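Local structure of Ketoacyl_synth_N domain-containing protein (Photorhabdus luminescens subsp. laumondii, 6SMO) at residues A76-M79 with A80-S84; N196-E199 with K200-Q204; V226-R230 with Q231-E235. The protein probably takes part in building acyl chains as a beta-ketoacyl synthase-like protein, found here alongside a PKS_KS domain-containing chain. All blocks are in the same frame, centred on the assembly; numbering follows the deposited sequence.

Contact 1: A76-M79 with A80-S84; sequences AVEM and ALKAS
Ala76 and Ala80 lie one turn apart on helix 68-84, where Ala80 N gives its hydrogen to Ala76 O at 3.1 Å. Both methyl groups pack against strand 218-229, Ala76 on Phe224 and Ala80 on Val226. Val77 repeats the backbone bond with Leu81 and adds a side-chain contact. Its CG1 is anti to the backbone N (chi1 163°) and lies 3.7 Å from Leu81 CD1. The two side chains run alongside, pointing the same way. Glu78 O receives Lys82 N. The Glu78 chain folds at chi2 (55°) and swings its carboxylate along Lys82, with OE2 3.7 Å from the Lys82 CD methylene. Lys82 NZ stays 4.2 Å from Glu78 OE2, too far for a salt bridge. Tyr146 of helix 137-146 touches Val77 and Leu81, and its OH is hydrogen-bonded to Glu78 OE1. Met79 O accepts from Ala83 N at 3.2 Å. The turn is therefore amphipathic. Small and branched apolar groups face the sheet and helix 137-146, and Lys82 stands on the exposed side. Glu78 lies at the border, one carboxylate oxygen held by the tyrosine and the other near Lys82, whose opposite charge probably attracts it weakly.

Contact 2: N196-E199 with K200-Q204; sequences NLLE and KTSSQ
Thr201 bonds back to Leu197 one turn earlier, a hydroxyl-to-carbonyl (i to i-4) bond within helix 192-204. This helix lies in the ketoacyl synthase N-terminal region, of the thiolase clan. Thr201 CB sits 3.7 Å from Leu197 O. The torsion chi1 (54°) sets OG1 between the backbone N and the carbonyl carbon, which turns the hydroxyl back to that same oxygen. Thr201 OG1 donates to Leu197 O at 2.6 Å, from above the carbonyl plane by 43°. It also lies 3.9 Å from Leu197 CG, where the two side chains pass each other at a slant. Thr201 CG2, the other branch, comes no nearer than 4.1 Å to Leu197 O. The buried Thr201 hydroxyl thus has its partner inside the helix. From about Lys200 on the helix is only weakly bonded, and Thr201 gives Leu197 O two of its donors. Next to it, Ser202 OG lies against Leu198 CD2. Leu198 and Ser202 also pack on Phe218. The helix borders the neighbouring PKS_KS domain-containing chain, whose Phe165 meets Leu197 and whose Tyr162 meets Ser202. Thr201 N reaches Leu197 O, which also takes the hydroxyl, at 3.0 Å, while Lys200 N adds a weak third bond to this oxygen.

Contact 3: V226-R230 with Q231-E235; sequences VLEER and QHALE
Glu229 caps the helix that starts right after it, taking hydrogens from Gln231 N and His232 N. This is an N-cap at the junction of strand 218-229 with helix 230-235. Glu229 OE1 is 3.1 Å from Gln231 N and Glu229 OE2 is 3.3 Å from His232 N. Both donors sit above the carboxylate plane, by just over 60°. A bend at chi2 (-96°) folds the Glu229 chain back over the helix start. The second kind of bond joins side chains. His232 ND1 donates to Glu228 OE1 at 3.0 Å, nearly straight (166°). OE1 lies in the ring plane at the edge, while the ring nitrogen meets the carboxylate from above its plane. Glu228 OE2 is held by Thr8 and by a salt bridge to Arg236. Backbone bonds follow, from Ala233 N to Glu229 O and from Leu234 N to Arg230 O. The packing comes last: Leu234 CD1 covers one face of the Arg230 guanidinium, 3.6 Å from Arg230 NH2, and Gln231 OE1 lies near its edge. Two neighbouring carboxylates thus serve different ends. Glu229 takes up backbone N-H groups of the first turn, and its negative charge probably suits the helix dipole. Glu228, itself buried, joins His232 of the helix to Thr8 of strand 5-13.

Along the chain the contacts come in the order 1, 2, 3, in the region of the ketoacyl synthase N-terminal domain. Contacts 1 and 3 are neighbours, with centres 15 Å apart. They touch where Val226 of strand 218-229 packs against helix 68-84: Val226 CG2 is 3.4 Å from Ala80 O. Contact 2 lies across the chain's centre, its centre 34 Å from that of contact 1 and 42 Å from that of contact 3. The next regular element after helix 192-204 is nevertheless strand 218-229, whose far end carries contact 3. That strand runs through the mixed sheet and links the helix at the partner-chain interface to the end beside helix 68-84 and helix 230-235.

Contact 1: A76-M79 with A80-S84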
loop_
_atom_site.group_PDB
_atom_site.type_symbol
_atom_site.label_atom_id
_atom_site.label_comp_id
_atom_site.label_asym_id
_atom_site.label_seq_id
_atom_site.Cartn_x
_atom_site.Cartn_y
_atom_site.Cartn_z
ATOM N N ALA C 76 -16.995 -4.185 9.009
ATOM C CA ALA C 76 -17.266 -5.147 7.913
ATOM C C ALA C 76 -16.554 -6.476 8.200
ATOM O O ALA C 76 -17.186 -7.535 8.012
ATOM C CB ALA C 76 -16.836 -4.564 6.589
ATOM N N VAL C 77 -15.291 -6.414 8.640
ATOM C CA VAL C 77 -14.441 -7.599 8.971
ATOM C C VAL C 77 -15.041 -8.325 10.183
ATOM O O VAL C 77 -15.083 -9.572 10.154
ATOM C CB VAL C 77 -12.974 -7.191 9.214
ATOM C CG1 VAL C 77 -12.183 -8.269 9.943
ATOM C CG2 VAL C 77 -12.279 -6.815 7.913
ATOM N N GLU C 78 -15.487 -7.579 11.201
ATOM C CA GLU C 78 -16.053 -8.135 12.461
ATOM C C GLU C 78 -17.328 -8.927 12.142
ATOM O O GLU C 78 -17.476 -10.036 12.690
ATOM C CB GLU C 78 -16.324 -7.023 13.478
ATOM C CG GLU C 78 -16.843 -7.527 14.816
ATOM C CD GLU C 78 -15.978 -8.578 15.495
ATOM O OE1 GLU C 78 -14.770 -8.325 15.674
ATOM O OE2 GLU C 78 -16.517 -9.652 15.837
ATOM N N MET C 79 -18.204 -8.379 11.290
ATOM C CA MET C 79 -19.468 -9.028 10.841
ATOM C C MET C 79 -19.143 -10.319 10.076
ATOM O O MET C 79 -19.839 -11.328 10.307
ATOM C CB MET C 79 -20.283 -8.095 9.937
ATOM C CG MET C 79 -20.959 -6.964 10.688
ATOM S SD MET C 79 -21.629 -5.692 9.585
ATOM C CE MET C 79 -22.088 -4.439 10.782
ATOM N N ALA C 80 -18.125 -10.278 9.209
ATOM C CA ALA C 80 -17.688 -11.400 8.343
ATOM C C ALA C 80 -17.114 -12.540 9.198
ATOM O O ALA C 80 -17.443 -13.709 8.912
ATOM C CB ALA C 80 -16.685 -10.906 7.329
ATOM N N LEU C 81 -16.291 -12.214 10.200
ATOM C CA LEU C 81 -15.651 -13.201 11.115
ATOM C C LEU C 81 -16.711 -13.850 12.015
ATOM O O LEU C 81 -16.539 -15.038 12.354
ATOM C CB LEU C 81 -14.571 -12.510 11.956
ATOM C CG LEU C 81 -13.257 -12.211 11.235
ATOM C CD1 LEU C 81 -12.371 -11.308 12.079
ATOM C CD2 LEU C 81 -12.519 -13.494 10.879
ATOM N N LYS C 82 -17.754 -13.102 12.391
ATOM C CA LYS C 82 -18.848 -13.584 13.279
ATOM C C LYS C 82 -19.710 -14.597 12.513
ATOM O O LYS C 82 -20.149 -15.584 13.135
ATOM C CB LYS C 82 -19.701 -12.418 13.791
ATOM C CG LYS C 82 -20.197 -12.566 15.223
ATOM C CD LYS C 82 -19.126 -12.278 16.256
ATOM C CE LYS C 82 -19.597 -12.485 17.680
ATOM N NZ LYS C 82 -18.576 -12.044 18.660
ATOM N N ALA C 83 -19.938 -14.352 11.218
ATOM C CA ALA C 83 -20.721 -15.218 10.305
ATOM C C ALA C 83 -19.956 -16.521 10.030
ATOM O O ALA C 83 -20.616 -17.572 9.909
ATOM C CB ALA C 83 -21.024 -14.479 9.024
ATOM N N SER C 84 -18.624 -16.449 9.933
ATOM C CA SER C 84 -17.722 -17.598 9.649
ATOM C C SER C 84 -17.644 -18.531 10.864
ATOM O O SER C 84 -17.379 -19.732 10.661
ATOM C CB SER C 84 -16.351 -17.127 9.232
ATOM O OG SER C 84 -15.676 -16.504 10.314
#

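Contact 2: N196-E199 with K200-Q204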
loop_
_atom_site.group_PDB
_atom_site.type_symbol
_atom_site.label_atom_id
_atom_site.label_comp_id
_atom_site.label_asym_id
_atom_site.label_seq_id
_atom_site.Cartn_x
_atom_site.Cartn_y
_atom_site.Cartn_z
ATOM N N ASN C 196 -16.868 17.099 -3.556
ATOM C CA ASN C 196 -16.999 18.154 -4.599
ATOM C C ASN C 196 -16.373 17.667 -5.913
ATOM O O ASN C 196 -16.868 18.080 -6.982
ATOM C CB ASN C 196 -16.373 19.480 -4.153
ATOM C CG ASN C 196 -17.199 20.203 -3.111
ATOM O OD1 ASN C 196 -18.347 20.563 -3.363
ATOM N ND2 ASN C 196 -16.620 20.434 -1.944
ATOM N N LEU C 197 -15.332 16.830 -5.836
ATOM C CA LEU C 197 -14.609 16.275 -7.012
ATOM C C LEU C 197 -15.540 15.338 -7.792
ATOM O O LEU C 197 -15.692 15.542 -9.012
ATOM C CB LEU C 197 -13.355 15.533 -6.537
ATOM C CG LEU C 197 -12.403 15.076 -7.642
ATOM C CD1 LEU C 197 -11.570 16.241 -8.157
ATOM C CD2 LEU C 197 -11.500 13.953 -7.156
ATOM N N LEU C 198 -16.137 14.353 -7.109
ATOM C CA LEU C 198 -16.988 13.296 -7.723
ATOM C C LEU C 198 -18.303 13.896 -8.239
ATOM O O LEU C 198 -18.823 13.380 -9.247
ATOM C CB LEU C 198 -17.264 12.192 -6.693
ATOM C CG LEU C 198 -16.059 11.357 -6.260
ATOM C CD1 LEU C 198 -16.482 10.278 -5.275
ATOM C CD2 LEU C 198 -15.353 10.734 -7.455
ATOM N N GLU C 199 -18.819 14.935 -7.575
ATOM C CA GLU C 199 -20.120 15.579 -7.913
ATOM C C GLU C 199 -20.010 16.348 -9.238
ATOM O O GLU C 199 -21.058 16.530 -9.887
ATOM C CB GLU C 199 -20.580 16.505 -6.785
ATOM C CG GLU C 199 -21.237 15.766 -5.632
ATOM C CD GLU C 199 -21.718 16.648 -4.492
ATOM O OE1 GLU C 199 -22.716 16.277 -3.843
ATOM O OE2 GLU C 199 -21.092 17.699 -4.249
ATOM N N LYS C 200 -18.802 16.779 -9.626
ATOM C CA LYS C 200 -18.565 17.615 -10.836
ATOM C C LYS C 200 -17.913 16.777 -11.946
ATOM O O LYS C 200 -18.594 16.517 -12.957
ATOM C CB LYS C 200 -17.704 18.833 -10.482
ATOM C CG LYS C 200 -17.669 19.921 -11.548
ATOM C CD LYS C 200 -16.765 21.085 -11.206
ATOM C CE LYS C 200 -16.804 22.191 -12.241
ATOM N NZ LYS C 200 -16.173 21.778 -13.517
ATOM N N THR C 201 -16.651 16.370 -11.760
ATOM C CA THR C 201 -15.737 15.882 -12.832
ATOM C C THR C 201 -16.140 14.480 -13.315
ATOM O O THR C 201 -16.118 14.265 -14.544
ATOM C CB THR C 201 -14.275 15.897 -12.366
ATOM O OG1 THR C 201 -14.181 15.162 -11.146
ATOM C CG2 THR C 201 -13.737 17.298 -12.166
ATOM N N SER C 202 -16.483 13.571 -12.394
ATOM C CA SER C 202 -16.685 12.119 -12.657
ATOM C C SER C 202 -17.825 11.884 -13.658
ATOM O O SER C 202 -17.733 10.905 -14.427
ATOM C CB SER C 202 -16.926 11.363 -11.375
ATOM O OG SER C 202 -15.771 11.393 -10.548
ATOM N N SER C 203 -18.853 12.741 -13.651
ATOM C CA SER C 203 -20.073 12.625 -14.497
ATOM C C SER C 203 -19.713 12.749 -15.985
ATOM O O SER C 203 -20.153 11.882 -16.767
ATOM C CB SER C 203 -21.104 13.651 -14.099
ATOM O OG SER C 203 -21.491 13.480 -12.743
ATOM N N GLN C 204 -18.943 13.780 -16.352
ATOM C CA GLN C 204 -18.643 14.149 -17.765
ATOM C C GLN C 204 -17.549 13.244 -18.349
ATOM O O GLN C 204 -17.569 13.034 -19.578
ATOM C CB GLN C 204 -18.216 15.617 -17.867
ATOM C CG GLN C 204 -19.336 16.609 -17.577
ATOM C CD GLN C 204 -19.326 17.108 -16.151
ATOM O OE1 GLN C 204 -18.321 17.618 -15.659
ATOM N NE2 GLN C 204 -20.458 16.978 -15.478
#

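Contact 3: V226-R230 with Q231-E235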
loop_
_atom_site.group_PDB
_atom_site.type_symbol
_atom_site.label_atom_id
_atom_site.label_comp_id
_atom_site.label_asym_id
_atom_site.label_seq_id
_atom_site.Cartn_x
_atom_site.Cartn_y
_atom_site.Cartn_z
ATOM N N VAL C 226 -14.492 -13.725 4.215
ATOM C CA VAL C 226 -13.548 -14.640 4.922
ATOM C C VAL C 226 -13.246 -15.817 3.987
ATOM O O VAL C 226 -13.968 -16.831 4.055
ATOM C CB VAL C 226 -14.108 -15.115 6.278
ATOM C CG1 VAL C 226 -13.134 -16.031 7.006
ATOM C CG2 VAL C 226 -14.496 -13.947 7.169
ATOM N N LEU C 227 -12.237 -15.660 3.126
ATOM C CA LEU C 227 -11.674 -16.749 2.283
ATOM C C LEU C 227 -10.779 -17.628 3.162
ATOM O O LEU C 227 -10.008 -17.062 3.963
ATOM C CB LEU C 227 -10.881 -16.145 1.117
ATOM C CG LEU C 227 -11.647 -15.987 -0.196
ATOM C CD1 LEU C 227 -12.943 -15.215 0.005
ATOM C CD2 LEU C 227 -10.777 -15.309 -1.245
ATOM N N GLU C 228 -10.889 -18.953 3.032
ATOM C CA GLU C 228 -9.988 -19.917 3.719
ATOM C C GLU C 228 -9.899 -21.225 2.925
ATOM O O GLU C 228 -10.804 -21.499 2.111
ATOM C CB GLU C 228 -10.442 -20.164 5.160
ATOM C CG GLU C 228 -11.873 -20.649 5.295
ATOM C CD GLU C 228 -12.253 -21.021 6.718
ATOM O OE1 GLU C 228 -11.753 -22.053 7.212
ATOM O OE2 GLU C 228 -13.033 -20.271 7.337
ATOM N N GLU C 229 -8.833 -21.991 3.176
ATOM C CA GLU C 229 -8.507 -23.275 2.498
ATOM C C GLU C 229 -9.621 -24.288 2.788
ATOM O O GLU C 229 -10.134 -24.294 3.925
ATOM C CB GLU C 229 -7.133 -23.762 2.966
ATOM C CG GLU C 229 -6.529 -24.846 2.091
ATOM C CD GLU C 229 -6.760 -26.266 2.576
ATOM O OE1 GLU C 229 -7.187 -27.108 1.757
ATOM O OE2 GLU C 229 -6.504 -26.530 3.768
ATOM N N ARG C 230 -9.977 -25.103 1.789
ATOM C CA ARG C 230 -11.178 -25.984 1.794
ATOM C C ARG C 230 -11.064 -27.023 2.917
ATOM O O ARG C 230 -12.060 -27.207 3.644
ATOM C CB ARG C 230 -11.349 -26.668 0.435
ATOM C CG ARG C 230 -12.656 -27.435 0.283
ATOM C CD ARG C 230 -12.914 -27.859 -1.149
ATOM N NE ARG C 230 -14.087 -28.714 -1.269
ATOM C CZ ARG C 230 -14.118 -30.021 -1.008
ATOM N NH1 ARG C 230 -15.246 -30.693 -1.156
ATOM N NH2 ARG C 230 -13.030 -30.655 -0.598
ATOM N N GLN C 231 -9.906 -27.678 3.044
ATOM C CA GLN C 231 -9.655 -28.741 4.057
ATOM C C GLN C 231 -9.703 -28.129 5.464
ATOM O O GLN C 231 -10.234 -28.799 6.368
ATOM C CB GLN C 231 -8.323 -29.448 3.792
ATOM C CG GLN C 231 -8.285 -30.214 2.475
ATOM C CD GLN C 231 -9.306 -31.325 2.411
ATOM O OE1 GLN C 231 -10.127 -31.385 1.499
ATOM N NE2 GLN C 231 -9.268 -32.213 3.391
ATOM N N HIS C 232 -9.184 -26.908 5.634
ATOM C CA HIS C 232 -9.202 -26.145 6.913
ATOM C C HIS C 232 -10.651 -25.838 7.318
ATOM O O HIS C 232 -10.940 -25.881 8.530
ATOM C CB HIS C 232 -8.366 -24.862 6.800
ATOM C CG HIS C 232 -8.262 -24.097 8.077
ATOM N ND1 HIS C 232 -9.205 -23.160 8.458
ATOM C CD2 HIS C 232 -7.338 -24.127 9.063
ATOM C CE1 HIS C 232 -8.864 -22.643 9.621
ATOM N NE2 HIS C 232 -7.721 -23.219 10.014
ATOM N N ALA C 233 -11.514 -25.533 6.343
ATOM C CA ALA C 233 -12.949 -25.212 6.545
ATOM C C ALA C 233 -13.715 -26.476 6.954
ATOM O O ALA C 233 -14.525 -26.395 7.898
ATOM C CB ALA C 233 -13.525 -24.595 5.295
ATOM N N LEU C 234 -13.469 -27.595 6.261
ATOM C CA LEU C 234 -14.092 -28.920 6.539
ATOM C C LEU C 234 -13.630 -29.438 7.909
ATOM O O LEU C 234 -14.437 -30.115 8.578
ATOM C CB LEU C 234 -13.718 -29.904 5.424
ATOM C CG LEU C 234 -14.371 -29.642 4.067
ATOM C CD1 LEU C 234 -13.660 -30.413 2.965
ATOM C CD2 LEU C 234 -15.850 -29.997 4.094
ATOM N N GLU C 235 -12.390 -29.127 8.303
ATOM C CA GLU C 235 -11.764 -29.554 9.587
ATOM C C GLU C 235 -12.628 -29.073 10.762
ATOM O O GLU C 235 -13.003 -29.921 11.596
ATOM C CB GLU C 235 -10.337 -29.009 9.692
ATOM C CG GLU C 235 -9.497 -29.660 10.780
ATOM C CD GLU C 235 -9.773 -29.187 12.198
ATOM O OE1 GLU C 235 -9.810 -30.040 13.107
ATOM O OE2 GLU C 235 -9.940 -27.966 12.393
#